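Salmonella typhimurium DB7155 bacteriophage DET7 tailspike (Bacteriophage, PDB 2V5I) probably binds and hydrolyses the O-antigen of Salmonella as a trimeric beta-helical receptor-binding tailspike of the phage. Local coordinates at residues Y128-V132 and N133-K137; Q147-K150 and D151-I154; L308-E312 and Y313-Q317; D375-Y378 and L379-D382. All blocks are in the same frame, centred on the assembly; numbering follows the deposited sequence. Where two conformers were deposited one is given.

Contact 1 (Y128-V132 and N133-K137); sequences YQPGV and NDWVK
Asp-134 reaches back from helix 132-137 to bind both Tyr-128 and the backbone of Gly-131. Its two carboxylate oxygens divide the work. OD2 uses its anti lone pair to accept Gly-131 N at 2.9 Å, with an N-H...O angle of 159°. OD1 takes the phenol of Tyr-128, whose OH lies 2.7 Å away and approaches from above the carboxylate plane. With its CG held between backbone N and carbonyl carbon (chi1 65°), Tyr-128 swings its ring across to meet Asp-134 edge-on, ring and carboxylate planes being 36° apart. Two bonds therefore fix the rotation of this buried acid, and Leu-141 of helix 141-144 packs against it.

Trp-135 instead presents a face. Gly-131 O sits 3.2 Å above the indole plane, near its centre. Two CH-pi contacts join it on the same peptide stretch: Val-132 CA stands 3.8 Å from the centroid of the five-membered ring of Trp-135, and Gly-131 CA 4.2 Å from that of its six-membered ring. Pro-130 CB adds an oblique apolar touch to Trp-135 CH2 at 4.0 Å.

Gly-131 O also accepts Asp-134 N at 2.8 Å, with a weak second bond from Trp-135 N. Together with the OD2 bond back to Gly-131 N, this matches the half of a capping box in which the third helical residue caps the N-cap amide, here opening a short helix outside the main beta-helix.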
loop_
_atom_site.group_PDB
_atom_site.type_symbol
_atom_site.label_atom_id
_atom_site.label_comp_id
_atom_site.label_asym_id
_atom_site.label_seq_id
_atom_site.Cartn_x
_atom_site.Cartn_y
_atom_site.Cartn_z
ATOM N N TYR A 128 -24.309 22.219 -1.115
ATOM C CA TYR A 128 -24.441 22.381 0.336
ATOM C C TYR A 128 -24.832 23.808 0.734
ATOM O O TYR A 128 -24.600 24.786 0.003
ATOM C CB TYR A 128 -23.138 21.957 1.056
ATOM C CG TYR A 128 -21.925 22.824 0.753
ATOM C CD1 TYR A 128 -21.147 22.610 -0.430
ATOM C CD2 TYR A 128 -21.565 23.891 1.556
ATOM C CE1 TYR A 128 -20.036 23.373 -0.695
ATOM C CE2 TYR A 128 -20.478 24.679 1.255
ATOM C CZ TYR A 128 -19.704 24.444 0.118
ATOM O OH TYR A 128 -18.591 25.211 -0.185
ATOM N N GLN A 129 -25.436 23.888 1.908
ATOM C CA GLN A 129 -25.819 25.172 2.509
ATOM C C GLN A 129 -24.589 25.954 2.953
ATOM O O GLN A 129 -23.770 25.436 3.715
ATOM C CB GLN A 129 -26.711 24.955 3.709
ATOM C CG GLN A 129 -28.053 24.284 3.403
ATOM C CD GLN A 129 -28.670 23.681 4.638
ATOM O OE1 GLN A 129 -29.181 24.386 5.490
ATOM N NE2 GLN A 129 -28.642 22.335 4.730
ATOM N N PRO A 130 -24.385 27.153 2.428
ATOM C CA PRO A 130 -23.167 27.892 2.723
ATOM C C PRO A 130 -23.171 28.481 4.125
ATOM O O PRO A 130 -24.210 28.670 4.727
ATOM C CB PRO A 130 -23.155 28.986 1.647
ATOM C CG PRO A 130 -24.551 29.235 1.366
ATOM C CD PRO A 130 -25.265 27.907 1.508
ATOM N N GLY A 131 -21.975 28.717 4.676
ATOM C CA GLY A 131 -21.846 29.294 6.016
ATOM C C GLY A 131 -20.504 29.983 6.209
ATOM O O GLY A 131 -19.828 30.325 5.253
ATOM N N VAL A 132 -20.146 30.154 7.475
ATOM C CA VAL A 132 -19.012 31.029 7.833
ATOM C C VAL A 132 -17.712 30.595 7.148
ATOM O O VAL A 132 -16.945 31.430 6.693
ATOM C CB VAL A 132 -18.861 31.170 9.341
ATOM C CG1 VAL A 132 -20.117 31.887 9.921
ATOM C CG2 VAL A 132 -18.669 29.869 10.023
ATOM N N ASN A 133 -17.504 29.276 6.987
ATOM C CA ASN A 133 -16.295 28.836 6.298
ATOM C C ASN A 133 -16.237 29.264 4.846
ATOM O O ASN A 133 -15.176 29.453 4.269
ATOM C CB ASN A 133 -16.134 27.303 6.384
ATOM C CG ASN A 133 -15.840 26.814 7.777
ATOM O OD1 ASN A 133 -15.267 27.524 8.620
ATOM N ND2 ASN A 133 -16.223 25.561 8.035
ATOM N N ASP A 134 -17.408 29.398 4.204
ATOM C CA ASP A 134 -17.464 29.727 2.785
ATOM C C ASP A 134 -17.127 31.225 2.584
ATOM O O ASP A 134 -16.706 31.606 1.517
ATOM C CB ASP A 134 -18.815 29.384 2.236
ATOM C CG ASP A 134 -19.067 27.897 2.304
ATOM O OD1 ASP A 134 -18.273 27.193 1.632
ATOM O OD2 ASP A 134 -19.919 27.488 3.121
ATOM N N TRP A 135 -17.381 32.024 3.610
ATOM C CA TRP A 135 -17.042 33.457 3.541
ATOM C C TRP A 135 -15.533 33.633 3.422
ATOM O O TRP A 135 -15.073 34.585 2.784
ATOM C CB TRP A 135 -17.548 34.219 4.754
ATOM C CG TRP A 135 -18.968 33.966 5.171
ATOM C CD1 TRP A 135 -19.487 34.212 6.388
ATOM C CD2 TRP A 135 -20.058 33.432 4.379
ATOM N NE1 TRP A 135 -20.799 33.869 6.436
ATOM C CE2 TRP A 135 -21.183 33.390 5.213
ATOM C CE3 TRP A 135 -20.182 33.007 3.063
ATOM C CZ2 TRP A 135 -22.420 32.896 4.783
ATOM C CZ3 TRP A 135 -21.401 32.511 2.638
ATOM C CH2 TRP A 135 -22.484 32.463 3.488
ATOM N N VAL A 136 -14.759 32.709 4.010
ATOM C CA VAL A 136 -13.293 32.717 3.906
ATOM C C VAL A 136 -12.798 32.023 2.637
ATOM O O VAL A 136 -11.920 32.488 1.913
ATOM C CB VAL A 136 -12.688 31.982 5.147
ATOM C CG1 VAL A 136 -11.197 31.786 5.011
ATOM C CG2 VAL A 136 -12.985 32.694 6.425
ATOM N N LYS A 137 -13.422 30.885 2.305
ATOM C CA LYS A 137 -13.053 30.140 1.131
ATOM C C LYS A 137 -13.321 30.860 -0.179
ATOM O O LYS A 137 -12.561 30.730 -1.143
ATOM C CB LYS A 137 -13.761 28.763 1.193
ATOM C CG LYS A 137 -13.408 27.770 0.167
ATOM C CD LYS A 137 -11.978 27.254 0.209
ATOM C CE LYS A 137 -11.529 26.572 1.488
ATOM N NZ LYS A 137 -10.274 25.750 1.243
#

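Contact 2 (Q147-K150 and D151-I154); sequences QNVK and DQHI
Gln-147 and Asp-151 lie one turn apart where the short helix 147-150 ends and the chain departs towards strand 156-161. The segment belongs to the excursion between strands 98-99 and 156-161 that stands off the parallel beta-helix, probably the counterpart of the dorsal fin of P22 tailspike.

Backbone bonds close the helix end. Asp-151 N donates to Gln-147 O at 2.9 Å, the alpha-helical i to i+4 pattern, whereas Gln-152 N reaches Val-149 O at 3.2 Å, a three-residue step that tightens the last turn.

One side-chain bond reinforces that turn. Gln-147 has CG anti to its N (chi1 -164°) and bends at chi2, which carries NE2 to 3.0 Å from Asp-151 OD1. The acceptor lies within the amide plane, yet the N-H meets the carboxylate from above its plane; the two flat groups are turned 49° apart.

Side-chain packing is slight: Val-149 and Gln-152 run side by side, CG1 of Val-149 4.2 Å from the amide NE2 of Gln-152. The extended Gln-152 chain leads to strand 98-99, where its OE1 accepts Trp-98 N, while Lys-150 NZ turns to Glu-142 O.

Water completes the polar network. One molecule donates to Val-149 O and accepts from Gln-152 NE2; a second donates to both Lys-150 O and Gln-152 O, at 2.9 Å and 2.7 Å.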
loop_
_atom_site.group_PDB
_atom_site.type_symbol
_atom_site.label_atom_id
_atom_site.label_comp_id
_atom_site.label_asym_id
_atom_site.label_seq_id
_atom_site.Cartn_x
_atom_site.Cartn_y
_atom_site.Cartn_z
ATOM N N GLN A 147 -29.662 37.312 3.946
ATOM C CA GLN A 147 -29.555 36.876 5.329
ATOM C C GLN A 147 -30.281 35.545 5.599
ATOM O O GLN A 147 -29.813 34.728 6.374
ATOM C CB GLN A 147 -30.038 37.972 6.285
ATOM C CG GLN A 147 -29.602 37.755 7.716
ATOM C CD GLN A 147 -28.085 37.807 7.849
ATOM O OE1 GLN A 147 -27.421 38.703 7.314
ATOM N NE2 GLN A 147 -27.525 36.817 8.529
ATOM N N ASN A 148 -31.432 35.325 4.980
ATOM C CA ASN A 148 -32.154 34.069 5.254
ATOM C C ASN A 148 -31.388 32.828 4.761
ATOM O O ASN A 148 -31.602 31.747 5.287
ATOM C CB ASN A 148 -33.545 34.085 4.634
ATOM C CG ASN A 148 -33.505 34.168 3.149
ATOM O OD1 ASN A 148 -33.046 35.167 2.602
ATOM N ND2 ASN A 148 -33.971 33.094 2.467
ATOM N N VAL A 149 -30.598 32.981 3.707
ATOM C CA VAL A 149 -29.752 31.866 3.221
ATOM C C VAL A 149 -28.656 31.666 4.211
ATOM O O VAL A 149 -28.352 30.551 4.628
ATOM C CB VAL A 149 -29.228 32.134 1.821
ATOM C CG1 VAL A 149 -28.114 31.168 1.395
ATOM C CG2 VAL A 149 -30.367 32.141 0.832
ATOM N N LYS A 150 -28.052 32.768 4.637
ATOM C CA LYS A 150 -26.975 32.665 5.629
ATOM C C LYS A 150 -27.413 32.106 6.982
ATOM O O LYS A 150 -26.616 31.474 7.688
ATOM C CB LYS A 150 -26.287 34.080 5.741
ATOM C CG LYS A 150 -25.667 34.490 4.420
ATOM C CD LYS A 150 -24.720 35.745 4.456
ATOM C CE LYS A 150 -25.493 37.014 4.492
ATOM N NZ LYS A 150 -24.596 38.216 4.424
ATOM N N ASP A 151 -28.674 32.264 7.352
ATOM C CA ASP A 151 -29.190 31.806 8.643
ATOM C C ASP A 151 -29.717 30.346 8.613
ATOM O O ASP A 151 -30.073 29.784 9.654
ATOM C CB ASP A 151 -30.328 32.719 9.100
ATOM C CG ASP A 151 -29.850 34.100 9.524
ATOM O OD1 ASP A 151 -28.625 34.321 9.669
ATOM O OD2 ASP A 151 -30.735 34.961 9.725
ATOM N N GLN A 152 -29.754 29.727 7.439
ATOM C CA GLN A 152 -30.286 28.340 7.313
ATOM C C GLN A 152 -29.528 27.371 8.151
ATOM O O GLN A 152 -28.317 27.499 8.294
ATOM C CB GLN A 152 -30.104 27.835 5.876
ATOM C CG GLN A 152 -30.894 28.511 4.876
ATOM C CD GLN A 152 -30.730 27.791 3.535
ATOM O OE1 GLN A 152 -31.721 27.370 2.939
ATOM N NE2 GLN A 152 -29.475 27.611 3.096
ATOM N N HIS A 153 -30.200 26.321 8.627
ATOM C CA HIS A 153 -29.502 25.245 9.302
ATOM C C HIS A 153 -30.302 23.947 9.189
ATOM O O HIS A 153 -30.743 23.373 10.181
ATOM C CB HIS A 153 -29.184 25.591 10.768
ATOM C CG HIS A 153 -30.376 25.994 11.571
ATOM N ND1 HIS A 153 -30.797 27.305 11.673
ATOM C CD2 HIS A 153 -31.245 25.263 12.312
ATOM C CE1 HIS A 153 -31.873 27.364 12.442
ATOM N NE2 HIS A 153 -32.178 26.137 12.823
ATOM N N ILE A 154 -30.521 23.521 7.956
ATOM C CA ILE A 154 -31.356 22.335 7.656
ATOM C C ILE A 154 -30.555 21.016 7.701
ATOM O O ILE A 154 -29.575 20.813 6.958
ATOM C CB ILE A 154 -32.045 22.455 6.277
ATOM C CG1 ILE A 154 -32.947 23.694 6.240
ATOM C CG2 ILE A 154 -32.858 21.224 5.981
ATOM C CD1 ILE A 154 -33.999 23.726 7.336
HETATM O O HOH W 1 -26.847 28.305 4.446
HETATM O O HOH W 2 -26.799 29.344 9.602
#

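Contact 3 (L308-E312 and Y313-Q317); sequences LPVSE and YPFHQ
Val-310, in one of its two conformers, lays its CG1 methyl over one face of Phe-315, 3.8 Å from the ring centroid and 20° off the ring normal, a CH-pi contact displaced toward the rim. A second apolar touch pairs Leu-308 CD1 with Tyr-313 CE2 at 3.9 Å, the two side chains running alongside each other.

Glu-312 flanks the same tyrosine. Its CG stands anti to the backbone N (chi1 -175°), and the extended chain then follows the ring, bringing CG to 3.5 Å from Tyr-313 CE2 with the carboxylate only 23° from the ring plane.

Between the two segments the hydrogen bonding is backbone only. Pro-309 O accepts both Glu-312 N and Tyr-313 N, each at 3.1 Å, the latter bond nearly straight; this double acceptance winds 310-312 into a helix-like turn. Val-310 CA makes a CA-H...O contact with Tyr-313 O at 3.3 Å, and a type II turn follows from Pro-314 to Gln-317, closed by Gln-317 N to Pro-314 O.

The two turns lie in the long loop between strands 290-291 and 323-330. Arg-304 ties Leu-308 O and Tyr-313 O together, while His-316 bonds Asp-340 on strand 335-342 and stacks on His-362 of strand 357-364.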
loop_
_atom_site.group_PDB
_atom_site.type_symbol
_atom_site.label_atom_id
_atom_site.label_comp_id
_atom_site.label_asym_id
_atom_site.label_seq_id
_atom_site.Cartn_x
_atom_site.Cartn_y
_atom_site.Cartn_z
ATOM N N LEU A 308 -4.290 18.081 28.095
ATOM C CA LEU A 308 -2.897 18.229 28.573
ATOM C C LEU A 308 -2.486 19.701 28.536
ATOM O O LEU A 308 -2.734 20.403 27.541
ATOM C CB LEU A 308 -1.939 17.400 27.736
ATOM C CG LEU A 308 -2.282 15.910 27.662
ATOM C CD1 LEU A 308 -1.414 15.162 26.663
ATOM C CD2 LEU A 308 -2.187 15.245 28.989
ATOM N N PRO A 309 -1.783 20.157 29.589
ATOM C CA PRO A 309 -1.398 21.562 29.643
ATOM C C PRO A 309 -0.319 21.982 28.632
ATOM O O PRO A 309 0.512 21.185 28.196
ATOM C CB PRO A 309 -0.942 21.725 31.118
ATOM C CG PRO A 309 -0.385 20.442 31.454
ATOM C CD PRO A 309 -1.317 19.429 30.789
ATOM N N VAL A 310 -0.296 23.273 28.298
ATOM C CA VAL A 310 0.720 23.834 27.383
ATOM C C VAL A 310 2.131 23.749 28.004
ATOM O O VAL A 310 3.104 23.592 27.285
ATOM C CB VAL A 310 0.410 25.265 26.870
ATOM C CG1 VAL A 310 -0.770 25.234 25.908
ATOM C CG2 VAL A 310 0.178 26.244 28.008
ATOM N N SER A 311 2.213 23.739 29.331
ATOM C CA SER A 311 3.514 23.576 29.981
ATOM C C SER A 311 4.137 22.228 29.694
ATOM O O SER A 311 5.365 22.110 29.690
ATOM C CB SER A 311 3.387 23.763 31.498
ATOM O OG SER A 311 2.399 22.910 32.027
ATOM N N GLU A 312 3.308 21.210 29.469
ATOM C CA GLU A 312 3.779 19.873 29.128
ATOM C C GLU A 312 3.998 19.706 27.615
ATOM O O GLU A 312 5.000 19.110 27.184
ATOM C CB GLU A 312 2.779 18.837 29.598
ATOM C CG GLU A 312 3.234 17.420 29.389
ATOM C CD GLU A 312 2.302 16.408 30.027
ATOM O OE1 GLU A 312 1.275 16.830 30.611
ATOM O OE2 GLU A 312 2.616 15.194 29.952
ATOM N N TYR A 313 3.041 20.190 26.810
ATOM C CA TYR A 313 3.149 20.128 25.342
ATOM C C TYR A 313 2.723 21.473 24.792
ATOM O O TYR A 313 1.528 21.818 24.881
ATOM C CB TYR A 313 2.215 19.076 24.745
ATOM C CG TYR A 313 2.645 17.670 25.083
ATOM C CD1 TYR A 313 3.733 17.087 24.432
ATOM C CD2 TYR A 313 2.037 16.986 26.090
ATOM C CE1 TYR A 313 4.138 15.809 24.753
ATOM C CE2 TYR A 313 2.468 15.713 26.458
ATOM C CZ TYR A 313 3.516 15.142 25.777
ATOM O OH TYR A 313 3.916 13.873 26.126
ATOM N N PRO A 314 3.640 22.219 24.146
ATOM C CA PRO A 314 3.258 23.434 23.435
ATOM C C PRO A 314 2.189 23.212 22.352
ATOM O O PRO A 314 1.955 22.071 21.902
ATOM C CB PRO A 314 4.553 23.899 22.769
ATOM C CG PRO A 314 5.641 23.238 23.540
ATOM C CD PRO A 314 5.085 21.966 24.036
ATOM N N PHE A 315 1.541 24.281 21.943
ATOM C CA PHE A 315 0.549 24.183 20.900
ATOM C C PHE A 315 1.191 23.564 19.636
ATOM O O PHE A 315 2.342 23.859 19.287
ATOM C CB PHE A 315 -0.108 25.522 20.558
ATOM C CG PHE A 315 -1.062 26.026 21.623
ATOM C CD1 PHE A 315 -2.050 25.209 22.145
ATOM C CD2 PHE A 315 -1.003 27.338 22.053
ATOM C CE1 PHE A 315 -2.959 25.665 23.093
ATOM C CE2 PHE A 315 -1.934 27.822 23.040
ATOM C CZ PHE A 315 -2.887 27.009 23.534
ATOM N N HIS A 316 0.440 22.624 19.056
ATOM C CA HIS A 316 0.832 21.874 17.873
ATOM C C HIS A 316 1.803 20.716 18.193
ATOM O O HIS A 316 2.322 20.093 17.277
ATOM C CB HIS A 316 1.326 22.764 16.729
ATOM C CG HIS A 316 0.305 23.761 16.273
ATOM N ND1 HIS A 316 -0.933 23.404 15.787
ATOM C CD2 HIS A 316 0.351 25.111 16.240
ATOM C CE1 HIS A 316 -1.605 24.502 15.468
ATOM N NE2 HIS A 316 -0.845 25.557 15.736
ATOM N N GLN A 317 2.029 20.450 19.477
ATOM C CA GLN A 317 2.964 19.385 19.902
ATOM C C GLN A 317 2.296 18.250 20.727
ATOM O O GLN A 317 2.989 17.493 21.391
ATOM C CB GLN A 317 4.187 19.985 20.631
ATOM C CG GLN A 317 4.899 20.982 19.753
ATOM C CD GLN A 317 6.273 21.340 20.239
ATOM O OE1 GLN A 317 6.913 20.573 20.951
ATOM N NE2 GLN A 317 6.736 22.525 19.852
#

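Contact 4 (D375-Y378 and L379-D382); sequences DCNY and LNFD
The backbone from Asn-377 to Asn-380 folds as a type I beta turn, closed by Asn-380 N to Asn-377 O at 2.9 Å. Both ends of the turn, Asn-377 and Asn-380, sit in the left-handed helical region with positive phi (53° and 63°), a conformation that asparagine tolerates well.

Asn-377 then secures the exit with its side chain. With CG anti to the backbone N (chi1 -164°), the carboxamide of Asn-377 is carried alongside Phe-381, where it engages both backbone polar atoms: OD1 accepts Phe-381 N at 2.9 Å, and ND2 donates to Phe-381 O at 3.1 Å. The pair imitates a backbone partner and fixes the flip of the carboxamide. OD1 also lies at the edge of the Phe-381 ring, 3.5 Å from its CD2.

On the turn's corner, Tyr-378 and Leu-379 point the same way, with Tyr-378 CE1 3.7 Å from Leu-379 CD2. The hydroxyl of Tyr-378 bonds Asn-331, and Lys-403 makes a cation-pi contact with its ring; the side chain of Asn-380 is held by Asn-408 and Ser-407.

Backbone bonds from 377-379 to Cys-354, Ala-355 and Gly-356 stack this turn on the one joining strands 345-352 and 357-364. Turns of successive coils resting on each other in this way fit the stacked coils of the parallel beta-helix; this one lies between strands 371-374 and 386-388.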
loop_
_atom_site.group_PDB
_atom_site.type_symbol
_atom_site.label_atom_id
_atom_site.label_comp_id
_atom_site.label_asym_id
_atom_site.label_seq_id
_atom_site.Cartn_x
_atom_site.Cartn_y
_atom_site.Cartn_z
ATOM N N ASP A 375 1.288 16.518 -8.299
ATOM C CA ASP A 375 0.314 17.358 -9.050
ATOM C C ASP A 375 -0.571 18.103 -8.057
ATOM O O ASP A 375 -1.794 18.314 -8.307
ATOM C CB ASP A 375 -0.464 16.487 -10.050
ATOM C CG ASP A 375 0.347 16.164 -11.274
ATOM O OD1 ASP A 375 1.277 16.934 -11.554
ATOM O OD2 ASP A 375 0.095 15.123 -11.921
ATOM N N CYS A 376 0.048 18.617 -6.999
ATOM C CA CYS A 376 -0.664 19.448 -6.063
ATOM C C CYS A 376 -0.437 20.953 -6.337
ATOM O O CYS A 376 0.370 21.355 -7.181
ATOM C CB CYS A 376 -0.389 19.052 -4.595
ATOM S SG CYS A 376 -1.117 17.403 -4.260
ATOM N N ASN A 377 -1.242 21.755 -5.652
ATOM C CA ASN A 377 -1.316 23.201 -5.914
ATOM C C ASN A 377 -1.583 23.564 -7.367
ATOM O O ASN A 377 -1.008 24.503 -7.902
ATOM C CB ASN A 377 -0.107 23.938 -5.372
ATOM C CG ASN A 377 -0.352 25.439 -5.290
ATOM O OD1 ASN A 377 -1.518 25.873 -5.127
ATOM N ND2 ASN A 377 0.703 26.242 -5.440
ATOM N N TYR A 378 -2.456 22.799 -8.025
ATOM C CA TYR A 378 -2.635 22.998 -9.470
ATOM C C TYR A 378 -3.349 24.331 -9.767
ATOM O O TYR A 378 -3.240 24.818 -10.870
ATOM C CB TYR A 378 -3.272 21.767 -10.144
ATOM C CG TYR A 378 -4.741 21.512 -9.915
ATOM C CD1 TYR A 378 -5.704 22.397 -10.390
ATOM C CD2 TYR A 378 -5.192 20.339 -9.295
ATOM C CE1 TYR A 378 -7.037 22.179 -10.194
ATOM C CE2 TYR A 378 -6.530 20.116 -9.095
ATOM C CZ TYR A 378 -7.464 21.015 -9.563
ATOM O OH TYR A 378 -8.835 20.804 -9.403
ATOM N N LEU A 379 -4.023 24.941 -8.786
ATOM C CA LEU A 379 -4.600 26.293 -8.949
ATOM C C LEU A 379 -3.605 27.402 -8.579
ATOM O O LEU A 379 -3.946 28.585 -8.626
ATOM C CB LEU A 379 -5.893 26.465 -8.149
ATOM C CG LEU A 379 -7.082 25.654 -8.631
ATOM C CD1 LEU A 379 -8.342 26.032 -7.850
ATOM C CD2 LEU A 379 -7.350 25.846 -10.085
ATOM N N ASN A 380 -2.368 27.054 -8.236
ATOM C CA ASN A 380 -1.328 28.078 -8.069
ATOM C C ASN A 380 -1.600 29.081 -6.960
ATOM O O ASN A 380 -1.360 30.322 -7.114
ATOM C CB ASN A 380 -1.048 28.782 -9.393
ATOM C CG ASN A 380 0.313 29.474 -9.428
ATOM O OD1 ASN A 380 1.217 29.156 -8.644
ATOM N ND2 ASN A 380 0.449 30.450 -10.338
ATOM N N PHE A 381 -2.068 28.585 -5.829
ATOM C CA PHE A 381 -2.117 29.366 -4.598
ATOM C C PHE A 381 -0.704 29.781 -4.162
ATOM O O PHE A 381 0.281 29.165 -4.552
ATOM C CB PHE A 381 -2.730 28.570 -3.460
ATOM C CG PHE A 381 -4.210 28.318 -3.594
ATOM C CD1 PHE A 381 -5.122 29.215 -3.078
ATOM C CD2 PHE A 381 -4.674 27.131 -4.100
ATOM C CE1 PHE A 381 -6.486 28.951 -3.154
ATOM C CE2 PHE A 381 -6.030 26.850 -4.189
ATOM C CZ PHE A 381 -6.931 27.758 -3.729
ATOM N N ASP A 382 -0.594 30.832 -3.356
ATOM C CA ASP A 382 0.690 31.167 -2.780
ATOM C C ASP A 382 1.012 30.219 -1.611
ATOM O O ASP A 382 0.924 30.584 -0.423
ATOM C CB ASP A 382 0.693 32.638 -2.349
ATOM C CG ASP A 382 2.082 33.137 -2.025
ATOM O OD1 ASP A 382 3.072 32.528 -2.504
ATOM O OD2 ASP A 382 2.173 34.139 -1.291
#

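How the contacts relate
Contact 1 is partly buried, with an acid held by two bonds and an indole packed face-on over a peptide; contacts 2, 3 and 4 are surface features. Contacts 1 and 2 share one excursion from the beta-helix and touch: Trp-135 packs on Lys-150, and Gln-129 NE2 probably bonds Ile-154 O. One opens a helix, the other ends one, and waters bridge the ending one. Contacts 3 and 4 belong instead to connections between beta-helix strands, their nearest atoms about 17 Å apart. Contact 3 relies on apolar and CH-pi contacts around backbone turns, contact 4 on an asparagine amide. Contact 4 alone reaches another subunit, through Asp-375 to Tyr-345 of that chain.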